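Local coordinates for protein 1-deoxy-D-xylulose 5-phosphate reductoisomerase (Moraxella catarrhalis, PDB 4ZQG) that catalyses the NAD(P)H-dependent rearrangement and reduction of 1-deoxy-D-xylulose 5-phosphate to 2-C-methyl-D-erythritol 4-phosphate, a step of isoprenoid precursor synthesis by the MEP pathway, at residues L9-A14 against Y33-L38; V98-A103 against R123-N128; W186-G191 against Q251-P256; G191-D196 against N212-S217. All blocks are in the same frame, centred on the assembly; numbering follows the deposited sequence. Where two conformers were deposited one is given.

Interaction 1: residues L9-A14 against Y33-L38; sequences LAILGA and YRIHAL. With NAD (nicotinamide-adenine-dinucleotide), chain C.
In the first beta-alpha-beta unit of the dinucleotide-binding domain, Leu-9 of strand 7-12 pairs with Arg-34, His-36 and Ala-37 of the parallel strand 33-39. Leu-9 N donates to Arg-34 O over 2.8 Å, while Leu-9 O accepts twice, from His-36 N at 2.8 Å and from Ala-37 N at 3.2 Å. The shared carbonyl marks a beta bulge: Leu-9 lies opposite Ile-35, but Ala-10 already lies opposite Ala-37. Regular pairing resumes where Ile-11 N reaches Ala-37 O at 3.0 Å. The bulged His-36 has its CG anti to the backbone N (chi1 177°), which sends the ring toward Val-98 and Ala-97; its ND1, in the plane of the Arg-34 guanidinium, takes weak bonds from NH1 and NH2, and its NE2 is bonded to Asp-95.

The crossover of this Rossmann unit is helix 17-26, which covers the face bearing Leu-9, Ile-11, Ile-35 and Leu-38. There Leu-9 CD2 rests against Tyr-33 CB at 4.0 Å and also against Ile-35 CD1, the chains meeting at a slant. Ile-11 and Leu-38 instead run side by side in the same direction, with Ile-11 CD1 4.0 Å from Leu-38 CD2. The latter methyl also meets Ala-14 CB at 3.9 Å. Ala-10 and Ala-37 face the other way, toward Ile-92 of helix 85-93. A type II turn from Ile-11 to Ala-14 begins the glycine-rich loop; Gly-13, at positive phi, passes close to the adenosine ribose, its O 3.2 Å from NAD O3B.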
# COMPACT_ATOMS: atom_id res chain seq x y z
N LEU A 9 -29.26 -3.68 -3.97
CA LEU A 9 -28.71 -2.33 -3.84
C LEU A 9 -29.75 -1.21 -3.84
O LEU A 9 -30.61 -1.19 -4.68
CB LEU A 9 -27.83 -2.03 -5.04
CG LEU A 9 -26.35 -2.28 -4.93
CD1 LEU A 9 -26.03 -3.58 -4.19
CD2 LEU A 9 -25.77 -2.28 -6.32
N ALA A 10 -29.60 -0.25 -2.93
CA ALA A 10 -30.28 1.03 -3.05
C ALA A 10 -29.21 2.04 -3.34
O ALA A 10 -28.25 2.13 -2.59
CB ALA A 10 -30.98 1.40 -1.76
N ILE A 11 -29.37 2.81 -4.41
CA ILE A 11 -28.41 3.86 -4.75
C ILE A 11 -29.03 5.23 -4.55
O ILE A 11 -29.78 5.73 -5.37
CB ILE A 11 -27.90 3.72 -6.18
CG1 ILE A 11 -27.27 2.35 -6.36
CG2 ILE A 11 -26.91 4.82 -6.48
CD1 ILE A 11 -26.91 2.04 -7.78
N LEU A 12 -28.72 5.84 -3.41
CA LEU A 12 -29.26 7.11 -3.08
C LEU A 12 -28.39 8.13 -3.76
O LEU A 12 -27.22 8.22 -3.45
CB LEU A 12 -29.26 7.31 -1.58
CG LEU A 12 -30.08 6.36 -0.73
CD1 LEU A 12 -30.53 7.09 0.52
CD2 LEU A 12 -31.33 5.92 -1.42
N GLY A 13 -28.95 8.90 -4.67
CA GLY A 13 -28.16 9.89 -5.42
C GLY A 13 -27.66 9.29 -6.72
O GLY A 13 -26.60 9.63 -7.18
N ALA A 14 -28.49 8.44 -7.33
CA ALA A 14 -28.12 7.66 -8.54
C ALA A 14 -27.87 8.44 -9.81
O ALA A 14 -27.33 7.87 -10.74
CB ALA A 14 -29.18 6.61 -8.83
N TYR A 33 -25.42 -8.14 -8.77
CA TYR A 33 -26.09 -7.11 -8.04
C TYR A 33 -27.49 -6.96 -8.59
O TYR A 33 -27.68 -7.09 -9.77
CB TYR A 33 -25.31 -5.80 -8.21
CG TYR A 33 -23.89 -5.93 -7.71
CD1 TYR A 33 -23.65 -6.11 -6.35
CD2 TYR A 33 -22.80 -5.91 -8.57
CE1 TYR A 33 -22.37 -6.25 -5.85
CE2 TYR A 33 -21.51 -6.07 -8.09
CZ TYR A 33 -21.29 -6.24 -6.71
OH TYR A 33 -20.04 -6.42 -6.16
N ARG A 34 -28.45 -6.70 -7.72
CA ARG A 34 -29.83 -6.41 -8.08
C ARG A 34 -30.13 -4.98 -7.65
O ARG A 34 -29.93 -4.65 -6.49
CB ARG A 34 -30.79 -7.40 -7.35
CG ARG A 34 -32.27 -7.05 -7.46
CD ARG A 34 -33.23 -8.08 -6.85
NE ARG A 34 -33.47 -7.85 -5.42
CZ ARG A 34 -34.24 -6.88 -4.92
NH1 ARG A 34 -34.87 -6.02 -5.71
NH2 ARG A 34 -34.36 -6.79 -3.60
N ILE A 35 -30.64 -4.13 -8.54
CA ILE A 35 -31.02 -2.78 -8.14
C ILE A 35 -32.42 -2.76 -7.53
O ILE A 35 -33.37 -2.99 -8.19
CB ILE A 35 -31.07 -1.81 -9.32
CG1 ILE A 35 -29.77 -1.83 -10.13
CG2 ILE A 35 -31.37 -0.42 -8.82
CD1 ILE A 35 -28.52 -1.76 -9.33
N HIS A 36 -32.53 -2.48 -6.26
CA HIS A 36 -33.82 -2.39 -5.64
C HIS A 36 -34.33 -0.96 -5.69
O HIS A 36 -35.52 -0.77 -5.78
CB HIS A 36 -33.70 -2.85 -4.22
CG HIS A 36 -34.95 -2.74 -3.44
ND1 HIS A 36 -35.92 -3.72 -3.44
CD2 HIS A 36 -35.39 -1.77 -2.61
CE1 HIS A 36 -36.91 -3.35 -2.65
NE2 HIS A 36 -36.60 -2.18 -2.11
N ALA A 37 -33.45 0.04 -5.63
CA ALA A 37 -33.93 1.42 -5.65
C ALA A 37 -32.92 2.40 -6.18
O ALA A 37 -31.76 2.14 -6.13
CB ALA A 37 -34.37 1.85 -4.28
N LEU A 38 -33.39 3.52 -6.71
CA LEU A 38 -32.55 4.58 -7.28
C LEU A 38 -33.23 5.88 -6.91
O LEU A 38 -34.42 5.90 -6.86
CB LEU A 38 -32.51 4.48 -8.80
CG LEU A 38 -32.03 3.18 -9.41
CD1 LEU A 38 -32.27 3.19 -10.90
CD2 LEU A 38 -30.55 3.00 -9.16
PA NAD C . -23.61 15.36 -7.66
O1A NAD C . -23.87 16.81 -7.39
O2A NAD C . -23.02 14.90 -8.97
O5B NAD C . -24.90 14.45 -7.32
C5B NAD C . -25.62 14.51 -6.10
C4B NAD C . -26.77 13.49 -6.08
O4B NAD C . -27.56 13.76 -4.90
C3B NAD C . -27.71 13.60 -7.29
O3B NAD C . -28.19 12.32 -7.71
C2B NAD C . -28.86 14.45 -6.77
O2B NAD C . -30.13 14.07 -7.30
C1B NAD C . -28.86 14.22 -5.26
N9A NAD C . -29.24 15.47 -4.53
C8A NAD C . -28.70 16.69 -4.72
N7A NAD C . -29.27 17.61 -3.90
C5A NAD C . -30.20 16.98 -3.17
C6A NAD C . -31.15 17.42 -2.13
N6A NAD C . -31.18 18.73 -1.73
N1A NAD C . -31.95 16.46 -1.63
C2A NAD C . -31.91 15.16 -2.06
N3A NAD C . -31.08 14.69 -3.02
C4A NAD C . -30.20 15.56 -3.59
O3 NAD C . -22.66 14.88 -6.44
PN NAD C . -21.33 13.97 -6.48
O1N NAD C . -20.25 14.87 -7.03
O2N NAD C . -21.70 12.62 -7.04
O5D NAD C . -21.15 13.84 -4.89
C5D NAD C . -21.88 12.89 -4.12
C4D NAD C . -21.24 12.73 -2.73
O4D NAD C . -20.08 11.90 -2.78
C3D NAD C . -20.81 14.07 -2.19
O3D NAD C . -21.02 14.05 -0.78
C2D NAD C . -19.34 14.17 -2.55
O2D NAD C . -18.64 15.07 -1.68
C1D NAD C . -18.91 12.70 -2.46
N1N NAD C . -17.79 12.38 -3.36
C2N NAD C . -17.91 12.52 -4.70
C3N NAD C . -16.83 12.24 -5.56
C7N NAD C . -16.92 12.35 -7.06
O7N NAD C . -16.07 11.84 -7.76
N7N NAD C . -17.95 13.00 -7.62
C4N NAD C . -15.63 11.83 -4.99
C5N NAD C . -15.55 11.69 -3.63
C6N NAD C . -16.64 11.97 -2.82

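Interaction 2: residues V98-A103 against R123-N128. With NAD (nicotinamide-adenine-dinucleotide), chain C.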
# COMPACT_ATOMS: atom_id res chain seq x y z
N VAL A 98 -33.54 -4.34 1.10
CA VAL A 98 -32.27 -3.76 0.65
C VAL A 98 -31.11 -4.31 1.47
O VAL A 98 -31.12 -4.21 2.69
CB VAL A 98 -32.30 -2.24 0.85
CG1 VAL A 98 -30.95 -1.63 0.58
CG2 VAL A 98 -33.29 -1.60 -0.06
N ASP A 99 -30.08 -4.84 0.82
CA ASP A 99 -28.86 -5.22 1.51
C ASP A 99 -27.91 -4.03 1.65
O ASP A 99 -27.36 -3.80 2.71
CB ASP A 99 -28.09 -6.33 0.76
CG ASP A 99 -28.85 -7.65 0.69
OD1 ASP A 99 -28.69 -8.35 -0.32
OD2 ASP A 99 -29.59 -8.01 1.62
N THR A 100 -27.69 -3.30 0.57
CA THR A 100 -26.60 -2.35 0.53
C THR A 100 -27.05 -0.99 0.09
O THR A 100 -27.79 -0.88 -0.84
CB THR A 100 -25.47 -2.87 -0.37
OG1 THR A 100 -25.00 -4.11 0.17
CG2 THR A 100 -24.27 -1.88 -0.42
N VAL A 101 -26.60 0.07 0.77
CA VAL A 101 -26.97 1.41 0.41
C VAL A 101 -25.73 2.13 0.03
O VAL A 101 -24.76 2.14 0.78
CB VAL A 101 -27.60 2.17 1.55
CG1 VAL A 101 -27.86 3.60 1.13
CG2 VAL A 101 -28.91 1.53 1.97
N VAL A 102 -25.78 2.76 -1.13
CA VAL A 102 -24.74 3.62 -1.60
C VAL A 102 -25.23 5.04 -1.28
O VAL A 102 -26.18 5.52 -1.84
CB VAL A 102 -24.59 3.38 -3.10
CG1 VAL A 102 -23.61 4.35 -3.76
CG2 VAL A 102 -24.21 1.92 -3.32
N ALA A 103 -24.56 5.71 -0.35
CA ALA A 103 -24.99 6.99 0.13
C ALA A 103 -24.35 8.06 -0.69
O ALA A 103 -23.28 8.50 -0.34
CB ALA A 103 -24.56 7.14 1.58
N ARG A 123 -25.32 -2.51 5.02
CA ARG A 123 -24.02 -2.26 4.48
C ARG A 123 -24.10 -0.95 3.76
O ARG A 123 -24.92 -0.81 2.89
CB ARG A 123 -23.63 -3.38 3.54
CG ARG A 123 -22.31 -3.19 2.83
CD ARG A 123 -21.85 -4.57 2.39
NE ARG A 123 -20.96 -4.47 1.25
CZ ARG A 123 -19.87 -5.22 1.07
NH1 ARG A 123 -19.53 -6.15 1.96
NH2 ARG A 123 -19.11 -5.02 -0.01
N ILE A 124 -23.29 0.01 4.15
CA ILE A 124 -23.37 1.36 3.61
C ILE A 124 -22.07 1.71 2.91
O ILE A 124 -21.02 1.66 3.53
CB ILE A 124 -23.57 2.38 4.75
CG1 ILE A 124 -24.73 1.99 5.66
CG2 ILE A 124 -23.71 3.79 4.21
CD1 ILE A 124 -25.04 3.03 6.70
N LEU A 125 -22.15 2.15 1.67
CA LEU A 125 -21.03 2.60 0.91
C LEU A 125 -21.08 4.12 0.85
O LEU A 125 -21.91 4.70 0.15
CB LEU A 125 -21.10 2.04 -0.52
CG LEU A 125 -20.62 0.62 -0.78
CD1 LEU A 125 -21.09 -0.35 0.27
CD2 LEU A 125 -21.09 0.13 -2.13
N LEU A 126 -20.15 4.77 1.55
CA LEU A 126 -20.29 6.17 1.84
C LEU A 126 -19.51 7.04 0.91
O LEU A 126 -18.32 7.00 0.87
CB LEU A 126 -19.87 6.43 3.27
CG LEU A 126 -20.31 7.78 3.80
CD1 LEU A 126 -21.80 7.85 3.91
CD2 LEU A 126 -19.68 7.98 5.15
N ALA A 127 -20.21 7.84 0.13
CA ALA A 127 -19.55 8.83 -0.69
C ALA A 127 -19.76 10.11 0.03
O ALA A 127 -18.85 10.89 0.27
CB ALA A 127 -20.19 8.89 -2.07
N ASN A 128 -21.01 10.31 0.35
CA ASN A 128 -21.52 11.47 1.06
C ASN A 128 -20.80 11.76 2.38
O ASN A 128 -21.20 11.27 3.46
CB ASN A 128 -23.00 11.19 1.29
CG ASN A 128 -23.65 12.23 2.10
OD1 ASN A 128 -24.44 11.91 2.98
ND2 ASN A 128 -23.33 13.49 1.83
PA NAD C . -23.61 15.36 -7.66
O1A NAD C . -23.87 16.81 -7.39
O2A NAD C . -23.02 14.90 -8.97
O5B NAD C . -24.90 14.45 -7.32
C5B NAD C . -25.62 14.51 -6.10
C4B NAD C . -26.77 13.49 -6.08
O4B NAD C . -27.56 13.76 -4.90
C3B NAD C . -27.71 13.60 -7.29
O3B NAD C . -28.19 12.32 -7.71
C2B NAD C . -28.86 14.45 -6.77
O2B NAD C . -30.13 14.07 -7.30
C1B NAD C . -28.86 14.22 -5.26
N9A NAD C . -29.24 15.47 -4.53
C8A NAD C . -28.70 16.69 -4.72
N7A NAD C . -29.27 17.61 -3.90
C5A NAD C . -30.20 16.98 -3.17
C6A NAD C . -31.15 17.42 -2.13
N6A NAD C . -31.18 18.73 -1.73
N1A NAD C . -31.95 16.46 -1.63
C2A NAD C . -31.91 15.16 -2.06
N3A NAD C . -31.08 14.69 -3.02
C4A NAD C . -30.20 15.56 -3.59
O3 NAD C . -22.66 14.88 -6.44
PN NAD C . -21.33 13.97 -6.48
O1N NAD C . -20.25 14.87 -7.03
O2N NAD C . -21.70 12.62 -7.04
O5D NAD C . -21.15 13.84 -4.89
C5D NAD C . -21.88 12.89 -4.12
C4D NAD C . -21.24 12.73 -2.73
O4D NAD C . -20.08 11.90 -2.78
C3D NAD C . -20.81 14.07 -2.19
O3D NAD C . -21.02 14.05 -0.78
C2D NAD C . -19.34 14.17 -2.55
O2D NAD C . -18.64 15.07 -1.68
C1D NAD C . -18.91 12.70 -2.46
N1N NAD C . -17.79 12.38 -3.36
C2N NAD C . -17.91 12.52 -4.70
C3N NAD C . -16.83 12.24 -5.56
C7N NAD C . -16.92 12.35 -7.06
O7N NAD C . -16.07 11.84 -7.76
N7N NAD C . -17.95 13.00 -7.62
C4N NAD C . -15.63 11.83 -4.99
C5N NAD C . -15.55 11.69 -3.63
C6N NAD C . -16.64 11.97 -2.82
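Ala-103 O, at the end of strand 100-103, is gripped by two consecutive amides just past the end of the neighbouring strand 123-126: Asn-128 N at 3.0 Å and Ala-127 N at 3.2 Å. The first approaches nearly in line with the carbonyl bond, the second from 31° outside the carbonyl plane. This doubly used acceptor closes the beta-alpha-beta unit of strand 100-103, helix 111-120 and strand 123-126 in the Rossmann sheet, and fixes the turn that leaves strand 123-126 for the cofactor. Behind it the two strands run parallel in unbroken register, with Leu-125 N bonded to Val-101 O at 2.8 Å.

On one face, Thr-100 and Arg-123 lie side by side. The arginine chain is extended from CG to NE and passes along Thr-100 OG1, whose own hydrogen-bond partner is Gln-7; the guanidinium goes on to the carbonyl of Tyr-290. Thr-100 CG2, set anti to the backbone N by chi1 of -60° for OG1, presses on Leu-125 CD1 at 3.6 Å, and the other leucine methyl, CD2, touches Val-102 CG2 at 3.8 Å. On the reverse face, Ala-103 CB meets Leu-126 CD1 at 3.7 Å, with Thr-114 of helix 111-120 beside it. Asn-128 OD1 is bonded to Ser-131 of helix 130-146 and ND2 to Gly-107 O, while its CA lies 3.2 Å from NAD O3D of the nicotinamide ribose.

Interaction 3: residues W186-G191 against Q251-P256; sequences WLTASG and QVVIHP. With FOM (3-[formyl(hydroxy)amino]propylphosphonic acid), chain E.
Gln-251 CB sits over one face of the Trp-186 indole, a CH-pi contact 4.0 Å from the centroid of the six-membered ring and 14° off its normal. The two residues face each other in a parallel strand pair, 182-189 with 250-254, within a mixed sheet of the domain that holds the inhibitor fosmidomycin. Val-253 comes to the same ring differently: its side chain stands at about a right angle to that of the tryptophan, and its CB is 4.1 Å from Trp-186 CE3. Farther along this face, Thr-188 and Val-253 point the same way, with Thr-188 CG2 3.9 Å from Val-253 CG1. That methyl is turned to the valine while Thr-188 OG1 serves Val-260 O on the adjoining strand. The indole NE1 is bonded to Glu-265, and Leu-303 of the second subunit also packs on Trp-186, so the sheet takes part in the dimer contact.

The reverse face is made of small and branched aliphatic groups, where Ala-189 CB touches Ile-254 CD1 at 3.7 Å and Lys-232 of helix 230-243 lies close by. Past the last strand pairing, His-255 N donates almost straight to Ala-189 O over 2.7 Å, which fixes the peptide just ahead of Ser-190. Ser-190 thus enters the phosphonate site with two donors. Its N reaches FOM OP1 at 2.8 Å; its OG, held between the backbone N and the carbonyl carbon (chi1 78°), bonds FOM OP3 at 2.6 Å.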
# COMPACT_ATOMS: atom_id res chain seq x y z
N TRP A 186 -2.00 9.69 6.24
CA TRP A 186 -1.63 10.79 5.37
C TRP A 186 -2.69 10.93 4.28
O TRP A 186 -2.92 9.96 3.52
CB TRP A 186 -0.28 10.52 4.74
CG TRP A 186 0.80 10.67 5.69
CD1 TRP A 186 1.26 9.74 6.59
CD2 TRP A 186 1.58 11.85 5.91
NE1 TRP A 186 2.26 10.28 7.33
CE2 TRP A 186 2.50 11.56 6.91
CE3 TRP A 186 1.61 13.12 5.33
CZ2 TRP A 186 3.41 12.47 7.37
CZ3 TRP A 186 2.55 14.03 5.78
CH2 TRP A 186 3.43 13.70 6.79
N LEU A 187 -3.36 12.07 4.21
CA LEU A 187 -4.32 12.37 3.14
C LEU A 187 -3.62 13.10 2.03
O LEU A 187 -3.04 14.14 2.27
CB LEU A 187 -5.49 13.23 3.64
CG LEU A 187 -6.48 12.56 4.57
CD1 LEU A 187 -7.32 13.59 5.28
CD2 LEU A 187 -7.34 11.63 3.79
N THR A 188 -3.67 12.56 0.83
CA THR A 188 -3.15 13.25 -0.37
C THR A 188 -4.18 14.30 -0.87
O THR A 188 -5.36 14.09 -0.77
CB THR A 188 -2.81 12.21 -1.46
OG1 THR A 188 -3.78 11.13 -1.40
CG2 THR A 188 -1.47 11.63 -1.20
N ALA A 189 -3.71 15.40 -1.42
CA ALA A 189 -4.54 16.45 -1.93
C ALA A 189 -3.96 16.94 -3.25
O ALA A 189 -2.74 17.22 -3.32
CB ALA A 189 -4.52 17.60 -0.95
N SER A 190 -4.82 17.06 -4.28
CA SER A 190 -4.32 17.50 -5.59
C SER A 190 -3.81 18.91 -5.54
O SER A 190 -3.02 19.32 -6.39
CB SER A 190 -5.37 17.45 -6.65
OG SER A 190 -6.21 18.57 -6.51
N GLY A 191 -4.29 19.69 -4.58
CA GLY A 191 -3.99 21.10 -4.55
C GLY A 191 -4.95 21.89 -5.41
O GLY A 191 -4.89 23.11 -5.40
N GLN A 251 -2.45 13.77 8.81
CA GLN A 251 -1.74 14.89 8.19
C GLN A 251 -2.04 14.92 6.70
O GLN A 251 -2.57 13.96 6.17
CB GLN A 251 -0.24 14.78 8.45
CG GLN A 251 0.10 14.85 9.94
CD GLN A 251 -0.53 16.03 10.67
OE1 GLN A 251 -0.30 17.18 10.31
NE2 GLN A 251 -1.32 15.74 11.70
N VAL A 252 -1.70 16.03 6.06
CA VAL A 252 -2.05 16.25 4.68
C VAL A 252 -0.84 16.60 3.91
O VAL A 252 -0.06 17.46 4.34
CB VAL A 252 -3.03 17.43 4.57
CG1 VAL A 252 -3.19 17.93 3.12
CG2 VAL A 252 -4.36 17.05 5.19
N VAL A 253 -0.69 15.94 2.77
CA VAL A 253 0.37 16.22 1.82
C VAL A 253 -0.24 16.59 0.45
O VAL A 253 -1.15 15.93 -0.03
CB VAL A 253 1.36 15.01 1.70
CG1 VAL A 253 0.68 13.72 1.25
CG2 VAL A 253 2.52 15.33 0.78
N ILE A 254 0.27 17.66 -0.15
CA ILE A 254 -0.07 17.99 -1.51
C ILE A 254 0.65 17.07 -2.51
O ILE A 254 1.87 16.94 -2.51
CB ILE A 254 0.30 19.45 -1.85
CG1 ILE A 254 -0.42 20.46 -0.95
CG2 ILE A 254 0.02 19.75 -3.30
CD1 ILE A 254 -1.77 20.04 -0.38
N HIS A 255 -0.14 16.54 -3.44
CA HIS A 255 0.30 15.62 -4.47
C HIS A 255 -0.49 15.93 -5.71
O HIS A 255 -1.61 15.45 -5.82
CB HIS A 255 -0.01 14.20 -4.01
CG HIS A 255 0.30 13.17 -5.04
ND1 HIS A 255 1.45 13.22 -5.80
CD2 HIS A 255 -0.38 12.08 -5.44
CE1 HIS A 255 1.46 12.20 -6.63
NE2 HIS A 255 0.36 11.50 -6.43
N PRO A 256 0.05 16.74 -6.63
CA PRO A 256 -0.73 17.20 -7.81
C PRO A 256 -1.12 16.16 -8.85
O PRO A 256 -2.10 16.34 -9.55
CB PRO A 256 0.15 18.26 -8.48
CG PRO A 256 1.34 18.43 -7.61
CD PRO A 256 1.36 17.38 -6.54
O2 FOM E . -12.29 13.93 -3.26
N1 FOM E . -11.82 13.38 -4.44
C1 FOM E . -11.73 12.12 -4.59
O1 FOM E . -12.03 11.36 -3.69
C2 FOM E . -11.39 14.35 -5.44
C3 FOM E . -10.26 15.02 -4.66
C4 FOM E . -9.74 16.24 -5.36
PA1 FOM E . -8.55 16.93 -4.23
OP1 FOM E . -7.36 15.88 -4.11
OP2 FOM E . -9.12 16.96 -2.88
OP3 FOM E . -7.98 18.40 -4.64

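Interaction 4: residues G191-D196 against N212-S217. With FOM (3-[formyl(hydroxy)amino]propylphosphonic acid), chain E.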
# COMPACT_ATOMS: atom_id res chain seq x y z
N GLY A 191 -4.29 19.69 -4.58
CA GLY A 191 -3.99 21.10 -4.55
C GLY A 191 -4.95 21.89 -5.41
O GLY A 191 -4.89 23.11 -5.40
N GLY A 192 -5.80 21.19 -6.17
CA GLY A 192 -6.81 21.78 -7.06
C GLY A 192 -6.31 22.65 -8.19
O GLY A 192 -5.12 22.78 -8.41
N SER A 193 -7.26 23.31 -8.87
CA SER A 193 -7.00 24.18 -10.02
C SER A 193 -6.09 25.39 -9.78
O SER A 193 -5.67 26.01 -10.74
CB SER A 193 -8.31 24.73 -10.54
OG SER A 193 -9.16 23.69 -11.02
N PHE A 194 -5.83 25.76 -8.53
CA PHE A 194 -5.07 26.99 -8.28
C PHE A 194 -3.80 26.77 -7.48
O PHE A 194 -3.11 27.74 -7.15
CB PHE A 194 -5.94 28.04 -7.57
CG PHE A 194 -7.10 28.52 -8.42
CD1 PHE A 194 -8.33 27.86 -8.37
CD2 PHE A 194 -6.94 29.60 -9.28
CE1 PHE A 194 -9.38 28.28 -9.15
CE2 PHE A 194 -8.00 30.02 -10.06
CZ PHE A 194 -9.22 29.36 -10.00
N LEU A 195 -3.49 25.50 -7.19
CA LEU A 195 -2.25 25.16 -6.52
C LEU A 195 -1.09 26.04 -7.00
O LEU A 195 -0.40 26.69 -6.20
CB LEU A 195 -1.87 23.69 -6.74
CG LEU A 195 -0.41 23.36 -6.35
CD1 LEU A 195 -0.18 23.63 -4.87
CD2 LEU A 195 -0.04 21.94 -6.70
N ASP A 196 -0.90 26.06 -8.32
CA ASP A 196 0.27 26.66 -8.93
C ASP A 196 -0.07 28.01 -9.53
O ASP A 196 0.29 28.31 -10.65
CB ASP A 196 0.82 25.69 -10.00
CG ASP A 196 2.31 25.81 -10.18
OD1 ASP A 196 3.02 25.99 -9.16
OD2 ASP A 196 2.77 25.71 -11.33
N ASN A 212 -13.67 23.28 -12.87
CA ASN A 212 -13.03 22.26 -13.69
C ASN A 212 -11.65 21.89 -13.14
O ASN A 212 -10.80 22.74 -12.84
CB ASN A 212 -13.02 22.67 -15.18
CG ASN A 212 -14.44 22.64 -15.80
OD1 ASN A 212 -15.09 21.59 -15.82
ND2 ASN A 212 -14.92 23.78 -16.26
N HIS A 213 -11.46 20.58 -12.97
CA HIS A 213 -10.35 20.04 -12.21
C HIS A 213 -9.45 19.29 -13.18
O HIS A 213 -9.95 18.52 -13.98
CB HIS A 213 -10.89 19.08 -11.14
CG HIS A 213 -9.86 18.63 -10.14
ND1 HIS A 213 -8.80 17.82 -10.47
CD2 HIS A 213 -9.74 18.88 -8.81
CE1 HIS A 213 -8.06 17.59 -9.40
NE2 HIS A 213 -8.61 18.22 -8.38
N PRO A 214 -8.12 19.50 -13.10
CA PRO A 214 -7.18 18.83 -14.02
C PRO A 214 -7.33 17.30 -14.15
O PRO A 214 -7.29 16.78 -15.25
CB PRO A 214 -5.80 19.17 -13.43
CG PRO A 214 -6.02 20.46 -12.69
CD PRO A 214 -7.42 20.40 -12.15
N ASN A 215 -7.52 16.60 -13.03
CA ASN A 215 -7.58 15.13 -12.98
C ASN A 215 -8.89 14.42 -12.73
O ASN A 215 -9.00 13.22 -13.00
CB ASN A 215 -6.65 14.70 -11.86
CG ASN A 215 -5.28 15.28 -12.02
OD1 ASN A 215 -4.81 15.45 -13.15
ND2 ASN A 215 -4.63 15.62 -10.88
N TRP A 216 -9.88 15.11 -12.20
CA TRP A 216 -11.12 14.48 -11.78
C TRP A 216 -12.31 15.15 -12.45
O TRP A 216 -12.27 16.35 -12.68
CB TRP A 216 -11.30 14.67 -10.28
CG TRP A 216 -10.46 13.92 -9.39
CD1 TRP A 216 -9.42 14.39 -8.65
CD2 TRP A 216 -10.62 12.55 -9.04
NE1 TRP A 216 -8.90 13.39 -7.87
CE2 TRP A 216 -9.61 12.24 -8.09
CE3 TRP A 216 -11.49 11.53 -9.44
CZ2 TRP A 216 -9.46 10.99 -7.55
CZ3 TRP A 216 -11.34 10.28 -8.90
CH2 TRP A 216 -10.33 10.01 -7.96
N SER A 217 -13.35 14.36 -12.75
CA SER A 217 -14.67 14.88 -13.12
C SER A 217 -15.66 14.54 -12.03
O SER A 217 -15.86 13.36 -11.72
CB SER A 217 -15.16 14.25 -14.41
OG SER A 217 -14.89 15.12 -15.48
O2 FOM E . -12.29 13.93 -3.26
N1 FOM E . -11.82 13.38 -4.44
C1 FOM E . -11.73 12.12 -4.59
O1 FOM E . -12.03 11.36 -3.69
C2 FOM E . -11.39 14.35 -5.44
C3 FOM E . -10.26 15.02 -4.66
C4 FOM E . -9.74 16.24 -5.36
PA1 FOM E . -8.55 16.93 -4.23
OP1 FOM E . -7.36 15.88 -4.11
OP2 FOM E . -9.12 16.96 -2.88
OP3 FOM E . -7.98 18.40 -4.64
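His-213 and Gly-192 meet beside the phosphonate of fosmidomycin, where the loop after strand 182-189 faces the loop between helices 207-211 and 220-228. The second of these probably corresponds to the mobile loop that closes over the active site in reductoisomerases of this family. Followed outward, the histidine begins with CB 4.5 Å from Trp-216 CB. Its CG stands anti to the backbone N (chi1 -170°), which directs the imidazole inward to the ligand, with Trp-216 CB over one ring face. ND1 accepts Asn-215 N at 3.1 Å, the donor lying in the ring plane, and this bond fixes the ring's rotation. CE1 approaches the edge of the indole, 3.6 Å from Trp-216 CD1. At the tip, NE2 is hydrogen-bonded to Ser-190 OG, comes to 4.2 Å from Gly-192 CA, and lies 3.8 Å from FOM C4.

Away from the ligand the same two loops touch again at the surface. Ser-193 OG is 2.6 Å from Asn-212 O, the carbonyl just past the end of helix 207-211, and it also brushes Pro-214 CD at 3.9 Å. Asn-215, having oriented the imidazole through its backbone, uses its side-chain ND2 on Pro-256 O. Beyond it Trp-216 lays one indole face on the propyl chain of the inhibitor, with FOM C2 3.6 Å above the ring plane and displaced toward its rim.

Interactions 1 and 2 are neighbouring parts of one Rossmann sheet: their centres are 9 Å apart, and Ala-10 joins them by backbone bonds to Thr-100 and Val-102. Both end at the dinucleotide, interaction 1 at the adenosine ribose and interaction 2 at the nicotinamide ribose. Interactions 3 and 4 both reach fosmidomycin, 3 at its phosphonate and 4 also along its propyl chain; they share Gly-191 and meet through Ser-190 OG and His-213 NE2, 3.1 Å apart, and through Pro-256 O and Asn-215 ND2, 2.9 Å apart. The two pairs do not touch, the centres of interactions 2 and 3 being about 26 Å apart. From interaction 2 the Ala-127 side chain comes within about 9 Å of the inhibitor.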